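Local coordinates for protein Rho guanine nucleotide exchange factor 3 (PDB 2Z0Q) that acts as a guanine nucleotide exchange factor for the small GTPases RhoA and RhoB and is represented here by its DH-PH fragment, at residues A[100-105]-A[185-190]; A[212-217]-A[249-254]; A[244-249]-A[324-329]. All blocks are in the same frame, centred on the assembly; numbering follows the deposited sequence.

Contact 1 (A[100-105]-A[185-190]); sequences GWLPCL and EEAINI
Leu102 reaches from the 3-10 segment 102-105 that follows helix 95-101 to the flank of helix 180-213, where it meets Ala187 and Ile190. Its CB already heads for that helix but stops short of it, 4.7 Å from Ile190 CG2. With chi1 at -63°, CG lies beside the backbone N and opposite the carbonyl carbon, carrying the branch onward. CG itself stays 4.7 Å from Ala187 CB, and the touching is left to one methyl, CD1. This methyl continues the extended chain (chi2 -177°) and ends over the helix backbone, 3.5 Å from Ala187 CA, with the Ala187 methyl CB beside it at 3.8 Å. The same methyl also meets Ile190 one helical turn later, at CB (4.0 Å) and CG2; CD1 of the isoleucine is directed off the contact. With only a methyl at Ala187, CD1 of Leu102 can lie against the helix backbone. CD2 turns back to its own segment instead, lying 3.9 Å from Trp101 CE3. The contact is plain apolar packing within the helical DH domain. Ala187 also touches Leu167 of helix 155-172, and Trp101 packs on Leu77 of helix 67-84, with its NE1 hydrogen-bonded to the Leu73 carbonyl.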
loop_
_atom_site.group_PDB
_atom_site.type_symbol
_atom_site.label_atom_id
_atom_site.label_comp_id
_atom_site.label_asym_id
_atom_site.label_seq_id
_atom_site.Cartn_x
_atom_site.Cartn_y
_atom_site.Cartn_z
ATOM N N GLY A 100 6.835 26.003 -8.412
ATOM C CA GLY A 100 6.746 25.760 -9.850
ATOM C C GLY A 100 6.737 24.297 -10.252
ATOM O O GLY A 100 6.220 23.925 -11.316
ATOM N N TRP A 101 7.332 23.444 -9.426
ATOM C CA TRP A 101 7.396 22.018 -9.724
ATOM C C TRP A 101 6.140 21.241 -9.347
ATOM O O TRP A 101 5.766 20.311 -10.033
ATOM C CB TRP A 101 8.627 21.406 -9.006
ATOM C CG TRP A 101 8.762 19.913 -9.115
ATOM C CD1 TRP A 101 9.295 19.198 -10.170
ATOM C CD2 TRP A 101 8.380 18.941 -8.129
ATOM N NE1 TRP A 101 9.257 17.852 -9.890
ATOM C CE2 TRP A 101 8.701 17.666 -8.651
ATOM C CE3 TRP A 101 7.801 19.028 -6.845
ATOM C CZ2 TRP A 101 8.461 16.471 -7.935
ATOM C CZ3 TRP A 101 7.566 17.829 -6.125
ATOM C CH2 TRP A 101 7.896 16.579 -6.678
ATOM N N LEU A 102 5.470 21.653 -8.269
ATOM C CA LEU A 102 4.270 20.952 -7.809
ATOM C C LEU A 102 3.221 20.451 -8.816
ATOM O O LEU A 102 2.674 19.366 -8.640
ATOM C CB LEU A 102 3.530 21.802 -6.748
ATOM C CG LEU A 102 4.318 22.047 -5.485
ATOM C CD1 LEU A 102 3.495 22.811 -4.474
ATOM C CD2 LEU A 102 4.757 20.696 -4.964
ATOM N N PRO A 103 2.892 21.246 -9.830
ATOM C CA PRO A 103 1.889 20.814 -10.808
ATOM C C PRO A 103 2.206 19.449 -11.484
ATOM O O PRO A 103 1.298 18.751 -11.878
ATOM C CB PRO A 103 1.878 21.969 -11.809
ATOM C CG PRO A 103 2.159 23.129 -10.950
ATOM C CD PRO A 103 3.285 22.644 -10.092
ATOM N N CYS A 104 3.484 19.076 -11.563
ATOM C CA CYS A 104 3.820 17.816 -12.204
ATOM C C CYS A 104 3.392 16.628 -11.372
ATOM O O CYS A 104 3.336 15.506 -11.872
ATOM C CB CYS A 104 5.314 17.745 -12.534
ATOM S SG CYS A 104 6.334 17.204 -11.213
ATOM N N LEU A 105 3.056 16.868 -10.102
ATOM C CA LEU A 105 2.591 15.784 -9.239
ATOM C C LEU A 105 1.221 15.269 -9.683
ATOM O O LEU A 105 0.706 14.306 -9.142
ATOM C CB LEU A 105 2.526 16.236 -7.774
ATOM C CG LEU A 105 3.886 16.378 -7.063
ATOM C CD1 LEU A 105 3.671 16.725 -5.635
ATOM C CD2 LEU A 105 4.685 15.096 -7.183
ATOM N N GLU A 185 4.941 27.626 2.824
ATOM C CA GLU A 185 3.586 27.437 3.361
ATOM C C GLU A 185 2.637 27.053 2.197
ATOM O O GLU A 185 1.755 26.198 2.346
ATOM C CB GLU A 185 3.115 28.727 4.065
ATOM C CG GLU A 185 3.878 28.939 5.378
ATOM C CD GLU A 185 3.712 30.319 6.002
ATOM O OE1 GLU A 185 3.163 31.223 5.330
ATOM O OE2 GLU A 185 4.153 30.496 7.180
ATOM N N GLU A 186 2.830 27.687 1.048
ATOM C CA GLU A 186 2.000 27.375 -0.100
ATOM C C GLU A 186 2.202 25.937 -0.582
ATOM O O GLU A 186 1.258 25.195 -0.757
ATOM C CB GLU A 186 2.263 28.377 -1.232
ATOM C CG GLU A 186 1.694 27.918 -2.582
ATOM C CD GLU A 186 1.926 28.911 -3.752
ATOM O OE1 GLU A 186 2.669 29.885 -3.591
ATOM O OE2 GLU A 186 1.339 28.674 -4.864
ATOM N N ALA A 187 3.469 25.543 -0.762
ATOM C CA ALA A 187 3.763 24.216 -1.233
ATOM C C ALA A 187 3.211 23.145 -0.297
ATOM O O ALA A 187 2.698 22.126 -0.752
ATOM C CB ALA A 187 5.300 24.058 -1.400
ATOM N N ILE A 188 3.376 23.369 0.995
ATOM C CA ILE A 188 2.893 22.405 1.967
ATOM C C ILE A 188 1.373 22.281 1.838
ATOM O O ILE A 188 0.833 21.177 1.742
ATOM C CB ILE A 188 3.269 22.848 3.391
ATOM C CG1 ILE A 188 4.786 22.725 3.588
ATOM C CG2 ILE A 188 2.539 21.966 4.421
ATOM C CD1 ILE A 188 5.303 23.521 4.760
ATOM N N ASN A 189 0.674 23.406 1.810
ATOM C CA ASN A 189 -0.814 23.359 1.706
ATOM C C ASN A 189 -1.284 22.668 0.452
ATOM O O ASN A 189 -2.239 21.859 0.467
ATOM C CB ASN A 189 -1.421 24.758 1.682
ATOM C CG ASN A 189 -2.925 24.743 1.932
ATOM O OD1 ASN A 189 -3.352 24.601 3.075
ATOM N ND2 ASN A 189 -3.740 24.857 0.861
ATOM N N ILE A 190 -0.646 22.987 -0.655
ATOM C CA ILE A 190 -1.053 22.386 -1.922
ATOM C C ILE A 190 -0.845 20.852 -1.913
ATOM O O ILE A 190 -1.713 20.102 -2.347
ATOM C CB ILE A 190 -0.265 22.995 -3.073
ATOM C CG1 ILE A 190 -0.604 24.481 -3.180
ATOM C CG2 ILE A 190 -0.562 22.235 -4.392
ATOM C CD1 ILE A 190 -2.067 24.818 -3.442
#

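Contact 2 (A[212-217]-A[249-254]); sequences ERLLYL and FLFQEV
Where the last long helix of the DH domain runs on into the PH domain, Leu214, the first residue of the short strand 214-215, points its side chain at Phe249 and Phe251 of strand 245-251. The two methyls of the leucine divide the work. CD2 approaches the Phe249 ring obliquely, its nearest atom being CE2 at 4.3 Å; CD1 meets the Phe251 ring, also obliquely, with CE2 again nearest at 4.4 Å. CD1 is anti to CA (chi2 179°) and so carries furthest out, to Phe251, while CD2 goes to Phe249. The two aromatic residues stand two apart on one face of the strand, and the Phe251 ring lies against the base of Phe249, its CE2 3.8 Å from Phe249 CB. From that shared face, and with like first torsions (-62° and -71°), the rings leave the strand side by side. Just beyond Phe251 comes the tight beta-hairpin turn that joins strand 245-251 to the antiparallel strand 254-263, closed by Phe251 N donating to Val254 O at 2.8 Å. The face that carries the two rings is turned from the interior of the PH barrel and toward the DH-PH junction. Tyr210, on the helix that joins the domains, and Tyr269 also meet the Phe249 ring, the latter edge-to-face. Strand 214-215 is held by parallel pairing with strand 266-271, in which Leu215 exchanges backbone bonds with Tyr269 and Leu271. Ile226 of helix 224-227 covers Leu214 and Val254 alike.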
loop_
_atom_site.group_PDB
_atom_site.type_symbol
_atom_site.label_atom_id
_atom_site.label_comp_id
_atom_site.label_asym_id
_atom_site.label_seq_id
_atom_site.Cartn_x
_atom_site.Cartn_y
_atom_site.Cartn_z
ATOM N N GLU A 212 -15.610 -5.862 -7.843
ATOM C CA GLU A 212 -15.854 -6.308 -9.223
ATOM C C GLU A 212 -15.205 -7.652 -9.510
ATOM O O GLU A 212 -15.553 -8.321 -10.487
ATOM C CB GLU A 212 -15.342 -5.247 -10.219
ATOM C CG GLU A 212 -15.889 -3.864 -9.892
ATOM C CD GLU A 212 -15.597 -2.812 -10.952
ATOM O OE1 GLU A 212 -14.481 -2.813 -11.534
ATOM O OE2 GLU A 212 -16.496 -1.977 -11.183
ATOM N N ARG A 213 -14.280 -8.059 -8.643
ATOM C CA ARG A 213 -13.584 -9.316 -8.820
ATOM C C ARG A 213 -14.130 -10.467 -7.946
ATOM O O ARG A 213 -13.618 -11.593 -8.024
ATOM C CB ARG A 213 -12.095 -9.135 -8.564
ATOM C CG ARG A 213 -11.363 -8.127 -9.479
ATOM C CD ARG A 213 -11.228 -8.609 -10.887
ATOM N NE ARG A 213 -10.380 -7.715 -11.698
ATOM C CZ ARG A 213 -9.304 -8.124 -12.374
ATOM N NH1 ARG A 213 -8.926 -9.409 -12.328
ATOM N NH2 ARG A 213 -8.624 -7.265 -13.145
ATOM N N LEU A 214 -15.156 -10.195 -7.146
ATOM C CA LEU A 214 -15.761 -11.271 -6.324
ATOM C C LEU A 214 -16.532 -12.201 -7.254
ATOM O O LEU A 214 -17.194 -11.755 -8.202
ATOM C CB LEU A 214 -16.716 -10.701 -5.272
ATOM C CG LEU A 214 -16.019 -9.832 -4.188
ATOM C CD1 LEU A 214 -17.071 -9.290 -3.217
ATOM C CD2 LEU A 214 -14.990 -10.696 -3.409
ATOM N N LEU A 215 -16.439 -13.499 -6.995
ATOM C CA LEU A 215 -17.111 -14.494 -7.823
ATOM C C LEU A 215 -18.072 -15.268 -6.936
ATOM O O LEU A 215 -17.668 -15.768 -5.902
ATOM C CB LEU A 215 -16.039 -15.399 -8.410
ATOM C CG LEU A 215 -16.405 -16.591 -9.270
ATOM C CD1 LEU A 215 -17.241 -16.167 -10.489
ATOM C CD2 LEU A 215 -15.074 -17.198 -9.724
ATOM N N TYR A 216 -19.337 -15.338 -7.336
ATOM C CA TYR A 216 -20.373 -16.009 -6.560
ATOM C C TYR A 216 -20.842 -17.281 -7.285
ATOM O O TYR A 216 -21.785 -17.226 -8.083
ATOM C CB TYR A 216 -21.562 -15.050 -6.380
ATOM C CG TYR A 216 -21.189 -13.690 -5.816
ATOM C CD1 TYR A 216 -21.188 -13.454 -4.435
ATOM C CD2 TYR A 216 -20.837 -12.629 -6.657
ATOM C CE1 TYR A 216 -20.849 -12.192 -3.907
ATOM C CE2 TYR A 216 -20.509 -11.380 -6.142
ATOM C CZ TYR A 216 -20.516 -11.159 -4.777
ATOM O OH TYR A 216 -20.225 -9.895 -4.302
ATOM N N LEU A 217 -20.211 -18.420 -7.006
ATOM C CA LEU A 217 -20.583 -19.647 -7.705
ATOM C C LEU A 217 -21.573 -20.534 -6.959
ATOM O O LEU A 217 -22.015 -21.578 -7.484
ATOM C CB LEU A 217 -19.321 -20.431 -8.079
ATOM C CG LEU A 217 -18.347 -19.594 -8.911
ATOM C CD1 LEU A 217 -17.073 -20.400 -9.209
ATOM C CD2 LEU A 217 -19.053 -19.139 -10.202
ATOM N N PHE A 249 -11.719 -10.196 3.041
ATOM C CA PHE A 249 -12.055 -8.787 2.853
ATOM C C PHE A 249 -13.003 -8.286 3.938
ATOM O O PHE A 249 -14.127 -8.786 4.090
ATOM C CB PHE A 249 -12.771 -8.601 1.501
ATOM C CG PHE A 249 -11.931 -8.971 0.307
ATOM C CD1 PHE A 249 -11.031 -8.060 -0.247
ATOM C CD2 PHE A 249 -12.030 -10.238 -0.256
ATOM C CE1 PHE A 249 -10.243 -8.407 -1.345
ATOM C CE2 PHE A 249 -11.259 -10.583 -1.332
ATOM C CZ PHE A 249 -10.353 -9.666 -1.896
ATOM N N LEU A 250 -12.553 -7.281 4.681
ATOM C CA LEU A 250 -13.396 -6.669 5.670
ATOM C C LEU A 250 -13.931 -5.339 5.096
ATOM O O LEU A 250 -13.228 -4.326 5.086
ATOM C CB LEU A 250 -12.612 -6.366 6.961
ATOM C CG LEU A 250 -13.467 -5.608 8.004
ATOM C CD1 LEU A 250 -14.662 -6.464 8.481
ATOM C CD2 LEU A 250 -12.586 -5.223 9.169
ATOM N N PHE A 251 -15.157 -5.364 4.591
ATOM C CA PHE A 251 -15.790 -4.132 4.116
ATOM C C PHE A 251 -16.378 -3.532 5.409
ATOM O O PHE A 251 -16.477 -4.222 6.417
ATOM C CB PHE A 251 -16.890 -4.454 3.098
ATOM C CG PHE A 251 -16.355 -4.940 1.771
ATOM C CD1 PHE A 251 -15.830 -4.038 0.834
ATOM C CD2 PHE A 251 -16.377 -6.294 1.464
ATOM C CE1 PHE A 251 -15.334 -4.485 -0.401
ATOM C CE2 PHE A 251 -15.887 -6.759 0.246
ATOM C CZ PHE A 251 -15.361 -5.847 -0.700
ATOM N N GLN A 252 -16.784 -2.259 5.401
ATOM C CA GLN A 252 -17.269 -1.670 6.642
ATOM C C GLN A 252 -18.323 -2.469 7.388
ATOM O O GLN A 252 -18.264 -2.605 8.613
ATOM C CB GLN A 252 -17.822 -0.269 6.387
ATOM C CG GLN A 252 -18.145 0.506 7.670
ATOM C CD GLN A 252 -16.894 0.882 8.433
ATOM O OE1 GLN A 252 -16.397 0.106 9.247
ATOM N NE2 GLN A 252 -16.361 2.083 8.155
ATOM N N GLU A 253 -19.279 -3.024 6.653
ATOM C CA GLU A 253 -20.362 -3.742 7.293
ATOM C C GLU A 253 -20.426 -5.245 7.040
ATOM O O GLU A 253 -21.331 -5.905 7.541
ATOM C CB GLU A 253 -21.695 -3.104 6.878
ATOM C CG GLU A 253 -21.798 -1.619 7.284
ATOM C CD GLU A 253 -23.154 -1.039 6.937
ATOM O OE1 GLU A 253 -24.159 -1.572 7.442
ATOM O OE2 GLU A 253 -23.220 -0.072 6.149
ATOM N N VAL A 254 -19.465 -5.768 6.293
ATOM C CA VAL A 254 -19.497 -7.200 5.974
ATOM C C VAL A 254 -18.126 -7.813 5.714
ATOM O O VAL A 254 -17.262 -7.212 5.064
ATOM C CB VAL A 254 -20.466 -7.463 4.758
ATOM C CG1 VAL A 254 -19.937 -6.755 3.514
ATOM C CG2 VAL A 254 -20.627 -9.011 4.480
#

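Contact 3 (A[244-249]-A[324-329]); sequences VKLHVF and HSLQAN
Leu246 is the first residue of 244-249 to touch the other segment, meeting Leu326 on the inner face of the PH-domain sheet, over the intervening strand 232-240. Its CD1 meets Leu326 CD2 methyl to methyl at 3.8 Å, and the two leucine side chains cross at about a right angle. Each has CG opposite its carbonyl carbon (chi1 -54° for Leu246, -59° for Leu326), which turns the forks toward each other. His247 comes next and points to the other side of the strand. Its NE2 is hydrogen-bonded to His235 ND1, and its CD2 stands 3.1 Å above one face of the Phe249 ring, offset toward the rim. Val248 brings the chain back to the inner face. Its CG2 reaches Leu326 CD1 at 4.5 Å, a looser touch than that of Leu246. Leu326 therefore spends one methyl on each partner, CD2 on Leu246 and CD1 on Val248. Phe249 ends the segment turned outward again, like His247. The backbones stay well apart, 8.8 Å between the CA atoms of Leu246 and Leu326, so the two segments meet through side chains alone. Strand 232-240 lies between them in the sheet, pairing antiparallel with both 245-251 and 322-327, and its Leu238 touches Val248 and Leu326. On the farther side of strand 245-251, strand 254-263 adds Leu255 against Val248 and Arg259 against Leu246.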
loop_
_atom_site.group_PDB
_atom_site.type_symbol
_atom_site.label_atom_id
_atom_site.label_comp_id
_atom_site.label_asym_id
_atom_site.label_seq_id
_atom_site.Cartn_x
_atom_site.Cartn_y
_atom_site.Cartn_z
ATOM N N VAL A 244 -6.089 -24.249 4.075
ATOM C CA VAL A 244 -6.604 -23.510 2.915
ATOM C C VAL A 244 -6.161 -22.041 2.916
ATOM O O VAL A 244 -6.368 -21.329 3.907
ATOM C CB VAL A 244 -8.142 -23.560 2.901
ATOM C CG1 VAL A 244 -8.701 -22.827 1.661
ATOM C CG2 VAL A 244 -8.597 -25.013 2.899
ATOM N N LYS A 245 -5.577 -21.584 1.800
ATOM C CA LYS A 245 -5.140 -20.185 1.708
ATOM C C LYS A 245 -6.321 -19.349 1.227
ATOM O O LYS A 245 -6.864 -19.576 0.148
ATOM C CB LYS A 245 -3.939 -20.067 0.767
ATOM C CG LYS A 245 -2.764 -20.945 1.189
ATOM C CD LYS A 245 -1.498 -20.675 0.379
ATOM C CE LYS A 245 -0.355 -21.688 0.775
ATOM N NZ LYS A 245 0.967 -21.307 0.170
ATOM N N LEU A 246 -6.753 -18.405 2.065
ATOM C CA LEU A 246 -7.901 -17.570 1.767
ATOM C C LEU A 246 -7.495 -16.104 1.627
ATOM O O LEU A 246 -6.408 -15.718 2.066
ATOM C CB LEU A 246 -8.940 -17.708 2.913
ATOM C CG LEU A 246 -9.389 -19.141 3.282
ATOM C CD1 LEU A 246 -10.054 -19.212 4.661
ATOM C CD2 LEU A 246 -10.300 -19.654 2.163
ATOM N N HIS A 247 -8.317 -15.337 0.910
ATOM C CA HIS A 247 -8.113 -13.907 0.835
ATOM C C HIS A 247 -9.379 -13.374 1.482
ATOM O O HIS A 247 -10.515 -13.615 1.008
ATOM C CB HIS A 247 -7.996 -13.353 -0.596
ATOM C CG HIS A 247 -7.408 -11.983 -0.609
ATOM N ND1 HIS A 247 -6.077 -11.743 -0.897
ATOM C CD2 HIS A 247 -7.936 -10.792 -0.240
ATOM C CE1 HIS A 247 -5.815 -10.458 -0.706
ATOM N NE2 HIS A 247 -6.928 -9.860 -0.313
ATOM N N VAL A 248 -9.198 -12.634 2.568
ATOM C CA VAL A 248 -10.336 -12.140 3.305
ATOM C C VAL A 248 -10.483 -10.625 3.167
ATOM O O VAL A 248 -9.507 -9.893 3.217
ATOM C CB VAL A 248 -10.202 -12.547 4.787
ATOM C CG1 VAL A 248 -11.356 -12.022 5.584
ATOM C CG2 VAL A 248 -10.105 -14.071 4.879
ATOM N N PHE A 249 -11.719 -10.196 3.041
ATOM C CA PHE A 249 -12.055 -8.787 2.853
ATOM C C PHE A 249 -13.003 -8.286 3.938
ATOM O O PHE A 249 -14.127 -8.786 4.090
ATOM C CB PHE A 249 -12.771 -8.601 1.501
ATOM C CG PHE A 249 -11.931 -8.971 0.307
ATOM C CD1 PHE A 249 -11.031 -8.060 -0.247
ATOM C CD2 PHE A 249 -12.030 -10.238 -0.256
ATOM C CE1 PHE A 249 -10.243 -8.407 -1.345
ATOM C CE2 PHE A 249 -11.259 -10.583 -1.332
ATOM C CZ PHE A 249 -10.353 -9.666 -1.896
ATOM N N HIS A 324 -14.574 -20.020 11.492
ATOM C CA HIS A 324 -13.285 -20.050 10.794
ATOM C C HIS A 324 -12.145 -19.729 11.758
ATOM O O HIS A 324 -12.244 -18.766 12.515
ATOM C CB HIS A 324 -13.282 -18.975 9.715
ATOM C CG HIS A 324 -14.375 -19.135 8.717
ATOM N ND1 HIS A 324 -14.287 -20.005 7.653
ATOM C CD2 HIS A 324 -15.606 -18.578 8.656
ATOM C CE1 HIS A 324 -15.425 -19.975 6.976
ATOM N NE2 HIS A 324 -16.242 -19.117 7.567
ATOM N N SER A 325 -11.098 -20.546 11.748
ATOM C CA SER A 325 -9.890 -20.310 12.565
ATOM C C SER A 325 -8.900 -19.865 11.494
ATOM O O SER A 325 -8.552 -20.654 10.638
ATOM C CB SER A 325 -9.442 -21.615 13.234
ATOM O OG SER A 325 -10.392 -21.937 14.230
ATOM N N LEU A 326 -8.472 -18.608 11.573
ATOM C CA LEU A 326 -7.660 -17.989 10.535
ATOM C C LEU A 326 -6.293 -17.585 11.087
ATOM O O LEU A 326 -6.226 -17.050 12.181
ATOM C CB LEU A 326 -8.414 -16.743 10.027
ATOM C CG LEU A 326 -9.811 -16.973 9.443
ATOM C CD1 LEU A 326 -10.462 -15.628 9.074
ATOM C CD2 LEU A 326 -9.684 -17.845 8.175
ATOM N N GLN A 327 -5.240 -17.794 10.301
ATOM C CA GLN A 327 -3.870 -17.500 10.726
ATOM C C GLN A 327 -3.288 -16.326 9.967
ATOM O O GLN A 327 -3.271 -16.339 8.734
ATOM C CB GLN A 327 -2.951 -18.714 10.503
ATOM C CG GLN A 327 -1.508 -18.456 10.970
ATOM C CD GLN A 327 -0.602 -19.638 10.705
ATOM O OE1 GLN A 327 -0.535 -20.119 9.572
ATOM N NE2 GLN A 327 0.100 -20.111 11.733
ATOM N N ALA A 328 -2.845 -15.310 10.716
ATOM C CA ALA A 328 -2.245 -14.114 10.122
ATOM C C ALA A 328 -0.789 -14.390 9.801
ATOM O O ALA A 328 -0.216 -15.396 10.214
ATOM C CB ALA A 328 -2.367 -12.912 11.076
ATOM N N ASN A 329 -0.183 -13.457 9.070
ATOM C CA ASN A 329 1.179 -13.602 8.608
ATOM C C ASN A 329 2.251 -13.524 9.693
ATOM O O ASN A 329 3.294 -14.162 9.575
ATOM C CB ASN A 329 1.394 -12.567 7.489
ATOM C CG ASN A 329 0.290 -12.637 6.410
ATOM O OD1 ASN A 329 -0.252 -11.607 5.993
ATOM N ND2 ASN A 329 -0.041 -13.856 5.955
#

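How the contacts relate
From the N terminus, contact 1 comes first: it closes a largely helical loop without strands in the DH domain, bringing 100-105 against 185-190 on the long helix 180-213. That helix then carries the chain to the PH domain, where contact 2 begins at its end, about 23 Å from contact 1 between nearest atoms. Contact 1 is thus in series with the other two. Contacts 2 and 3 cross, because contact 3 opens at 244-249, between 212-217 and 249-254, and closes only at 324-329. They share Phe249, which touches in contact 2 and merely ends the segment in contact 3. Contact 2 joins the outer face of strand 245-251 to the interdomain junction, contact 3 its inner face to strand 322-327.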